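Local coordinates for dimethylsulfoniopropionate lyase (Roseovarius nubinhibens, PDB 4B29), which probably cleaves dimethylsulfoniopropionate to release dimethyl sulfide, using a cupin domain that holds a zinc ion, at residues Ala49-Asp54 with Gln130-Thr135; Leu55-Arg60 with Gly125-Gln130. One frame throughout, in Å; residues are numbered along the deposited sequence.

Both contacts bind the polypeptide leading out of helix 43-48 to the region where strand 127-128 passes into strand 133-139, and both reach the same mixed sheet of the cupin fold. Contact 2 is nested inside the loop closed by contact 1; their centres lie about 10 Å apart, and they share Gln-130. A probable hydrogen bond of 2.8 Å between Asp-54 OD1 and Thr-129 OG1 joins them directly. In contact 1 the side chain of Val-134 stands about 13 Å from the zinc ion held by His-150, Glu-154 and His-189. Contact 2, at one edge of the sheet, lies away from the metal site.

Contact 1: residues Ala49-Asp54 with Gln130-Thr135; sequences ATWPED and QSLRVT. With EDO (1,2-ethanediol), chain F.
Leu-132 inserts its forked side chain between Ala-49 and Pro-52, joining the loop after helix 43-48 to residues 130-135, which run into strand 133-139 of the cupin fold. Over the parts that touch, the end-to-end directions of the two segments lie 107° apart, and no direct hydrogen bond links them. The contact illustrates how a segment without regular structure can be held on a sheet by apolar side chains and bridging water. With CG anti to the backbone N (chi1 -172°), the leucine extends toward the loop and its two methyls divide the work. CD1 meets Ala-49 CB at 3.6 Å, whereas CD2 reaches Pro-52 CD at 3.8 Å. The proline ring crosses the leucine side chain at about a right angle, and its CD also lies over one face of the Trp-51 indole, toward the rim. That indole packs on Leu-32, Ala-35 and Arg-36 of helix 24-41. Two residues further on from Leu-132, Val-134 CG2 approaches Trp-51 CZ3 obliquely at 4.5 Å.

Ser-131 covers the other end of the proline, its CB lying 3.9 Å from Pro-52 CB. Polar atoms are joined through two waters. One donates to Thr-50 O and to Ser-131 O, tying the two backbones together beside the apolar cluster. At the outer margin, Asp-54 divides its carboxylate: OD1 is taken by Thr-129, while OD2 accepts from the second water at 2.5 Å. The same water accepts a hydrogen bond from the backbone, with Gln-130 N 2.8 Å from its oxygen, and has a weak third partner in Ser-131 OG.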
ATOM      1  N   ALA A  49      -4.966  12.691  -7.817  1.00 10.98           N
ATOM      2  CA  ALA A  49      -3.669  13.453  -7.790  1.00 12.96           C
ATOM      3  C   ALA A  49      -2.983  13.379  -9.128  1.00 13.56           C
ATOM      4  O   ALA A  49      -3.006  12.325  -9.782  1.00 15.19           O
ATOM      5  CB  ALA A  49      -2.754  12.873  -6.705  1.00 13.35           C
ATOM      6  N   THR A  50      -2.330  14.480  -9.528  1.00 13.18           N
ATOM      7  CA  THR A  50      -1.479  14.437 -10.701  1.00 14.50           C
ATOM      8  C   THR A  50      -0.178  13.728 -10.341  1.00 13.78           C
ATOM      9  O   THR A  50       0.368  13.916  -9.242  1.00 15.10           O
ATOM     10  CB  THR A  50      -1.179  15.902 -11.127  1.00 17.38           C
ATOM     11  OG1 THR A  50      -2.440  16.509 -11.427  1.00 21.68           O
ATOM     12  CG2 THR A  50      -0.331  15.937 -12.395  1.00 18.94           C
ATOM     13  N   TRP A  51       0.366  12.934 -11.261  1.00 13.81           N
ATOM     14  CA  TRP A  51       1.630  12.269 -10.959  1.00 14.83           C
ATOM     15  C   TRP A  51       2.734  13.322 -10.928  1.00 17.48           C
ATOM     16  O   TRP A  51       2.823  14.076 -11.859  1.00 19.43           O
ATOM     17  CB  TRP A  51       1.955  11.272 -12.063  1.00 15.03           C
ATOM     18  CG  TRP A  51       3.151  10.391 -11.708  1.00 15.11           C
ATOM     19  CD1 TRP A  51       4.437  10.546 -12.159  1.00 18.91           C
ATOM     20  CD2 TRP A  51       3.158   9.282 -10.827  1.00 15.83           C
ATOM     21  NE1 TRP A  51       5.240   9.574 -11.619  1.00 17.39           N
ATOM     22  CE2 TRP A  51       4.485   8.767 -10.808  1.00 15.97           C
ATOM     23  CE3 TRP A  51       2.163   8.632 -10.064  1.00 14.70           C
ATOM     24  CZ2 TRP A  51       4.855   7.659 -10.046  1.00 17.57           C
ATOM     25  CZ3 TRP A  51       2.540   7.493  -9.314  1.00 14.94           C
ATOM     26  CH2 TRP A  51       3.880   7.033  -9.303  1.00 18.67           C
ATOM     27  N   PRO A  52       3.545  13.343  -9.861  1.00 19.18           N
ATOM     28  CA  PRO A  52       4.529  14.441  -9.688  1.00 22.27           C
ATOM     29  C   PRO A  52       5.640  14.395 -10.757  1.00 23.10           C
ATOM     30  O   PRO A  52       6.032  13.317 -11.187  1.00 21.77           O
ATOM     31  CB  PRO A  52       5.091  14.197  -8.285  1.00 21.80           C
ATOM     32  CG  PRO A  52       4.624  12.852  -7.801  1.00 23.31           C
ATOM     33  CD  PRO A  52       3.494  12.394  -8.728  1.00 20.28           C
ATOM     34  N   GLU A  53       6.121  15.560 -11.177  1.00 25.13           N
ATOM     35  CA  GLU A  53       7.191  15.603 -12.145  1.00 27.40           C
ATOM     36  C   GLU A  53       8.560  15.722 -11.441  1.00 26.37           C
ATOM     37  O   GLU A  53       9.607  15.739 -12.113  1.00 27.62           O
ATOM     38  CB  GLU A  53       6.949  16.757 -13.148  1.00 31.33           C
ATOM     39  CG  GLU A  53       5.918  16.406 -14.249  1.00 37.70           C
ATOM     40  CD  GLU A  53       6.222  15.082 -14.997  1.00 46.83           C
ATOM     41  OE1 GLU A  53       7.348  14.918 -15.526  1.00 51.05           O
ATOM     42  OE2 GLU A  53       5.319  14.201 -15.057  1.00 50.83           O
ATOM     43  N   ASP A  54       8.567  15.762 -10.107  1.00 22.13           N
ATOM     44  CA  ASP A  54       9.812  16.035  -9.391  1.00 21.78           C
ATOM     45  C   ASP A  54      10.351  14.883  -8.538  1.00 18.95           C
ATOM     46  O   ASP A  54      11.129  15.110  -7.621  1.00 19.80           O
ATOM     47  CB  ASP A  54       9.656  17.291  -8.542  1.00 21.08           C
ATOM     48  CG  ASP A  54       8.629  17.128  -7.435  1.00 25.62           C
ATOM     49  OD1 ASP A  54       7.973  16.051  -7.333  1.00 21.01           O
ATOM     50  OD2 ASP A  54       8.471  18.082  -6.637  1.00 29.54           O
ATOM     51  N   GLN A 130       7.089  16.107  -2.409  1.00 10.84           N
ATOM     52  CA  GLN A 130       6.108  16.646  -1.471  1.00 12.10           C
ATOM     53  C   GLN A 130       4.730  16.743  -2.139  1.00 13.39           C
ATOM     54  O   GLN A 130       3.797  17.187  -1.475  1.00 14.62           O
ATOM     55  CB  GLN A 130       6.546  18.067  -1.041  1.00 11.43           C
ATOM     56  CG  GLN A 130       7.737  18.002  -0.043  1.00 10.65           C
ATOM     57  CD  GLN A 130       7.371  17.504   1.333  1.00 11.87           C
ATOM     58  OE1 GLN A 130       6.201  17.593   1.766  1.00 12.62           O
ATOM     59  NE2 GLN A 130       8.376  17.018   2.085  1.00 11.69           N
ATOM     60  N   SER A 131       4.620  16.321  -3.409  1.00 13.84           N
ATOM     61  CA  SER A 131       3.360  16.528  -4.178  1.00 17.96           C
ATOM     62  C   SER A 131       2.373  15.387  -3.982  1.00 21.02           C
ATOM     63  O   SER A 131       1.136  15.584  -4.153  1.00 22.95           O
ATOM     64  CB  SER A 131       3.648  16.683  -5.663  1.00 19.83           C
ATOM     65  OG  SER A 131       4.440  17.869  -5.851  1.00 25.70           O
ATOM     66  N   LEU A 132       2.879  14.246  -3.539  1.00 19.47           N
ATOM     67  CA  LEU A 132       2.012  13.079  -3.401  1.00 20.28           C
ATOM     68  C   LEU A 132       2.670  12.152  -2.393  1.00 18.46           C
ATOM     69  O   LEU A 132       3.854  12.323  -2.089  1.00 15.61           O
ATOM     70  CB  LEU A 132       1.983  12.384  -4.754  1.00 20.10           C
ATOM     71  CG  LEU A 132       0.972  11.229  -4.907  1.00 22.34           C
ATOM     72  CD1 LEU A 132      -0.469  11.585  -4.302  1.00 23.66           C
ATOM     73  CD2 LEU A 132       0.949  10.885  -6.399  1.00 19.24           C
ATOM     74  N   ARG A 133       1.901  11.200  -1.868  1.00 15.38           N
ATOM     75  CA  ARG A 133       2.512  10.121  -1.119  1.00 12.97           C
ATOM     76  C   ARG A 133       1.906   8.820  -1.646  1.00 11.95           C
ATOM     77  O   ARG A 133       0.676   8.751  -1.856  1.00 10.42           O
ATOM     78  CB  ARG A 133       2.227  10.324   0.353  1.00 13.06           C
ATOM     79  CG  ARG A 133       2.769   9.287   1.243  1.00 13.75           C
ATOM     80  CD  ARG A 133       2.444   9.686   2.699  1.00 21.11           C
ATOM     81  NE  ARG A 133       3.199   8.896   3.660  1.00 22.04           N
ATOM     82  CZ  ARG A 133       2.687   8.071   4.563  1.00 23.48           C
ATOM     83  NH1 ARG A 133       1.385   7.830   4.628  1.00 26.70           N
ATOM     84  NH2 ARG A 133       3.490   7.458   5.393  1.00 25.68           N
ATOM     85  N   VAL A 134       2.778   7.848  -1.899  1.00 10.25           N
ATOM     86  CA  VAL A 134       2.361   6.551  -2.460  1.00 10.21           C
ATOM     87  C   VAL A 134       2.914   5.489  -1.516  1.00 10.51           C
ATOM     88  O   VAL A 134       4.127   5.379  -1.325  1.00 10.62           O
ATOM     89  CB  VAL A 134       2.968   6.325  -3.847  1.00  9.99           C
ATOM     90  CG1 VAL A 134       2.497   4.934  -4.370  1.00 13.26           C
ATOM     91  CG2 VAL A 134       2.547   7.383  -4.827  1.00 12.11           C
ATOM     92  N   THR A 135       2.028   4.686  -0.925  1.00  8.72           N
ATOM     93  CA  THR A 135       2.469   3.599  -0.055  1.00  8.95           C
ATOM     94  C   THR A 135       1.977   2.256  -0.597  1.00  9.89           C
ATOM     95  O   THR A 135       1.084   2.204  -1.443  1.00 10.51           O
ATOM     96  CB  THR A 135       2.022   3.718   1.409  1.00 10.72           C
ATOM     97  OG1 THR A 135       0.578   3.734   1.478  1.00 11.17           O
ATOM     98  CG2 THR A 135       2.577   4.999   2.023  1.00 10.22           C
TER
HETATM   99  C1  EDO F1201      -1.332   0.894   2.210  1.00 26.11           C
HETATM  100  O1  EDO F1201      -2.154  -0.272   2.127  1.00 19.74           O
HETATM  101  C2  EDO F1201      -0.512   0.750   3.463  1.00 29.13           C
HETATM  102  O2  EDO F1201       0.113   2.009   3.605  1.00 26.44           O
HETATM  103  O   HOH W   1       0.440  15.634  -7.306  1.00 28.50           O
HETATM  104  O   HOH W   2       7.527  18.162  -4.321  1.00 25.33           O

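Contact 2: residues Leu55-Arg60 with Gly125-Gln130; sequences LRWADR and GHFLTQ
Arg-56 and Leu-128 form an antiparallel hydrogen-bonded pair, with Arg-56 N donating to Leu-128 O at 3.1 Å and Leu-128 N to Arg-56 O at 2.7 Å, and the ladder goes on past the non-hydrogen-bonded pair Trp-57 and Phe-127 to a bond of 2.9 Å from Ala-58 N to His-126 O. On the face carrying Trp-57 and Phe-127, the two rings make an offset edge-to-face pair with planes at 65°. Trp-57 CE3 points at the phenyl ring, 3.7 Å from Phe-127 CE2, while the indole NE1 donates to Asp-59 OD1 on the anti lone pair. Helix 24-41 covers this face, Leu-28 lying on Trp-57 and Leu-32 on Phe-127. Strand 56-57 is one of the two edge strands, within this chain, of the large mixed sheet of the cupin fold. Next to Phe-127 CB, Leu-55 CD2 meets Thr-129 CG2 at 3.5 Å. Leu-128 CG, on the other face, lies 3.6 Å from Ala-58 CB.

At the far end Arg-60, extended through chi1 and chi2, carries CD over the rim of one face of the His-126 imidazole, then bends at chi3 (-53°), its guanidinium perpendicular to that ring. NE and NH2 share Gly-125 O in two weak hydrogen bonds, of 3.3 and 3.4 Å. His-126 NE2 is engaged by Glu-97 N, and a water accepts from Arg-60 N while donating to His-126 O.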
ATOM      1  N   LEU A  55       9.901  13.657  -8.773  1.00 18.06           N
ATOM      2  CA  LEU A  55      10.329  12.540  -7.920  1.00 16.41           C
ATOM      3  C   LEU A  55      11.841  12.315  -8.088  1.00 18.40           C
ATOM      4  O   LEU A  55      12.335  12.318  -9.242  1.00 20.62           O
ATOM      5  CB  LEU A  55       9.582  11.239  -8.308  1.00 16.73           C
ATOM      6  CG  LEU A  55       8.102  11.219  -7.908  1.00 18.36           C
ATOM      7  CD1 LEU A  55       7.411  10.204  -8.852  1.00 23.23           C
ATOM      8  CD2 LEU A  55       8.087  10.707  -6.553  1.00 20.12           C
ATOM      9  N   ARG A  56      12.521  12.215  -6.956  1.00 15.96           N
ATOM     10  CA  ARG A  56      14.010  12.088  -6.917  1.00 17.55           C
ATOM     11  C   ARG A  56      14.384  10.844  -6.120  1.00 14.43           C
ATOM     12  O   ARG A  56      13.989  10.694  -4.965  1.00 14.71           O
ATOM     13  CB  ARG A  56      14.652  13.254  -6.065  1.00 17.15           C
ATOM     14  CG  ARG A  56      14.522  14.680  -6.512  1.00 25.25           C
ATOM     15  CD  ARG A  56      14.977  14.899  -7.959  1.00 31.09           C
ATOM     16  NE  ARG A  56      14.369  16.147  -8.457  1.00 34.46           N
ATOM     17  CZ  ARG A  56      13.829  16.302  -9.661  1.00 31.81           C
ATOM     18  NH1 ARG A  56      13.835  15.307 -10.554  1.00 31.95           N
ATOM     19  NH2 ARG A  56      13.317  17.485  -9.982  1.00 33.87           N
ATOM     20  N   TRP A  57      15.272  10.016  -6.687  1.00 13.70           N
ATOM     21  CA  TRP A  57      15.861   8.896  -5.945  1.00 13.69           C
ATOM     22  C   TRP A  57      16.426   9.322  -4.602  1.00 13.34           C
ATOM     23  O   TRP A  57      17.226  10.271  -4.562  1.00 14.40           O
ATOM     24  CB  TRP A  57      16.983   8.295  -6.812  1.00 13.70           C
ATOM     25  CG  TRP A  57      17.778   7.258  -6.104  1.00 13.78           C
ATOM     26  CD1 TRP A  57      19.105   7.369  -5.674  1.00 12.61           C
ATOM     27  CD2 TRP A  57      17.345   5.935  -5.730  1.00 13.77           C
ATOM     28  NE1 TRP A  57      19.499   6.200  -5.081  1.00 14.44           N
ATOM     29  CE2 TRP A  57      18.458   5.289  -5.125  1.00 14.15           C
ATOM     30  CE3 TRP A  57      16.125   5.207  -5.896  1.00 14.84           C
ATOM     31  CZ2 TRP A  57      18.404   3.955  -4.651  1.00 16.14           C
ATOM     32  CZ3 TRP A  57      16.067   3.866  -5.424  1.00 14.81           C
ATOM     33  CH2 TRP A  57      17.191   3.262  -4.797  1.00 13.70           C
ATOM     34  N   ALA A  58      16.001   8.689  -3.507  1.00 13.79           N
ATOM     35  CA  ALA A  58      16.363   9.110  -2.152  1.00 14.55           C
ATOM     36  C   ALA A  58      17.609   8.412  -1.605  1.00 15.59           C
ATOM     37  O   ALA A  58      18.127   8.820  -0.546  1.00 16.21           O
ATOM     38  CB  ALA A  58      15.216   8.839  -1.162  1.00 14.90           C
ATOM     39  N   ASP A  59      17.973   7.304  -2.258  1.00 15.45           N
ATOM     40  CA  ASP A  59      18.970   6.344  -1.734  1.00 16.61           C
ATOM     41  C   ASP A  59      18.679   5.889  -0.295  1.00 16.91           C
ATOM     42  O   ASP A  59      19.555   5.845   0.566  1.00 17.76           O
ATOM     43  CB  ASP A  59      20.386   6.912  -1.845  1.00 16.57           C
ATOM     44  CG  ASP A  59      21.421   5.787  -2.076  1.00 19.28           C
ATOM     45  OD1 ASP A  59      21.450   5.236  -3.224  1.00 19.16           O
ATOM     46  OD2 ASP A  59      22.197   5.544  -1.122  1.00 21.15           O
ATOM     47  N   ARG A  60      17.420   5.505  -0.065  1.00 14.90           N
ATOM     48  CA  ARG A  60      17.038   5.036   1.247  1.00 16.36           C
ATOM     49  C   ARG A  60      17.393   3.535   1.314  1.00 16.08           C
ATOM     50  O   ARG A  60      17.027   2.816   0.387  1.00 17.90           O
ATOM     51  CB  ARG A  60      15.507   5.224   1.385  1.00 16.12           C
ATOM     52  CG  ARG A  60      15.025   4.782   2.777  1.00 20.08           C
ATOM     53  CD  ARG A  60      13.521   4.996   2.978  1.00 20.06           C
ATOM     54  NE  ARG A  60      13.316   6.382   2.636  1.00 21.07           N
ATOM     55  CZ  ARG A  60      13.367   7.390   3.500  1.00 25.69           C
ATOM     56  NH1 ARG A  60      13.490   7.153   4.800  1.00 24.75           N
ATOM     57  NH2 ARG A  60      13.244   8.645   3.024  1.00 30.52           N
ATOM     58  N   GLY A 125       9.792   8.681   1.039  1.00 11.72           N
ATOM     59  CA  GLY A 125       9.719   7.570   0.089  1.00 12.16           C
ATOM     60  C   GLY A 125      11.100   7.117  -0.372  1.00 13.37           C
ATOM     61  O   GLY A 125      12.144   7.770  -0.113  1.00 13.30           O
ATOM     62  N   HIS A 126      11.142   5.999  -1.085  1.00 10.62           N
ATOM     63  CA  HIS A 126      12.355   5.675  -1.838  1.00 11.64           C
ATOM     64  C   HIS A 126      12.584   6.682  -2.967  1.00 11.26           C
ATOM     65  O   HIS A 126      13.735   6.829  -3.441  1.00 12.46           O
ATOM     66  CB  HIS A 126      12.225   4.248  -2.392  1.00 12.00           C
ATOM     67  CG  HIS A 126      12.430   3.234  -1.329  1.00 12.61           C
ATOM     68  ND1 HIS A 126      13.696   2.875  -0.903  1.00 15.51           N
ATOM     69  CD2 HIS A 126      11.559   2.612  -0.501  1.00 13.83           C
ATOM     70  CE1 HIS A 126      13.588   2.031   0.110  1.00 17.67           C
ATOM     71  NE2 HIS A 126      12.304   1.857   0.374  1.00 16.77           N
ATOM     72  N   PHE A 127      11.525   7.377  -3.397  1.00 10.61           N
ATOM     73  CA  PHE A 127      11.688   8.540  -4.231  1.00 11.16           C
ATOM     74  C   PHE A 127      11.027   9.684  -3.502  1.00 12.51           C
ATOM     75  O   PHE A 127       9.957   9.529  -2.928  1.00 11.88           O
ATOM     76  CB  PHE A 127      10.994   8.322  -5.570  1.00 11.79           C
ATOM     77  CG  PHE A 127      11.625   7.182  -6.338  1.00 12.77           C
ATOM     78  CD1 PHE A 127      11.179   5.871  -6.138  1.00 12.55           C
ATOM     79  CD2 PHE A 127      12.668   7.431  -7.217  1.00 14.02           C
ATOM     80  CE1 PHE A 127      11.810   4.795  -6.825  1.00 16.24           C
ATOM     81  CE2 PHE A 127      13.284   6.363  -7.939  1.00 14.66           C
ATOM     82  CZ  PHE A 127      12.845   5.066  -7.732  1.00 14.98           C
ATOM     83  N   LEU A 128      11.738  10.810  -3.429  1.00 11.05           N
ATOM     84  CA  LEU A 128      11.243  11.957  -2.642  1.00 10.43           C
ATOM     85  C   LEU A 128      10.396  12.882  -3.484  1.00 10.71           C
ATOM     86  O   LEU A 128      10.723  13.214  -4.651  1.00 12.04           O
ATOM     87  CB  LEU A 128      12.451  12.766  -2.070  1.00 10.37           C
ATOM     88  CG  LEU A 128      13.416  11.998  -1.160  1.00 13.75           C
ATOM     89  CD1 LEU A 128      14.494  12.992  -0.600  1.00 17.85           C
ATOM     90  CD2 LEU A 128      12.724  11.198   0.044  1.00 13.92           C
ATOM     91  N   THR A 129       9.271  13.303  -2.872  1.00 10.39           N
ATOM     92  CA  THR A 129       8.428  14.362  -3.429  1.00 11.27           C
ATOM     93  C   THR A 129       7.559  14.861  -2.274  1.00 10.87           C
ATOM     94  O   THR A 129       7.300  14.134  -1.302  1.00 11.08           O
ATOM     95  CB  THR A 129       7.530  13.882  -4.585  1.00 12.26           C
ATOM     96  OG1 THR A 129       6.753  14.982  -5.086  1.00 13.83           O
ATOM     97  CG2 THR A 129       6.593  12.737  -4.095  1.00 14.51           C
ATOM     98  N   GLN A 130       7.089  16.107  -2.409  1.00 10.84           N
ATOM     99  CA  GLN A 130       6.108  16.646  -1.471  1.00 12.10           C
ATOM    100  C   GLN A 130       4.730  16.743  -2.139  1.00 13.39           C
ATOM    101  O   GLN A 130       3.797  17.187  -1.475  1.00 14.62           O
ATOM    102  CB  GLN A 130       6.546  18.067  -1.041  1.00 11.43           C
ATOM    103  CG  GLN A 130       7.737  18.002  -0.043  1.00 10.65           C
ATOM    104  CD  GLN A 130       7.371  17.504   1.333  1.00 11.87           C
ATOM    105  OE1 GLN A 130       6.201  17.593   1.766  1.00 12.62           O
ATOM    106  NE2 GLN A 130       8.376  17.018   2.085  1.00 11.69           N
TER
HETATM  107  O   HOH W   3      15.661   5.041  -2.258  1.00 14.79           O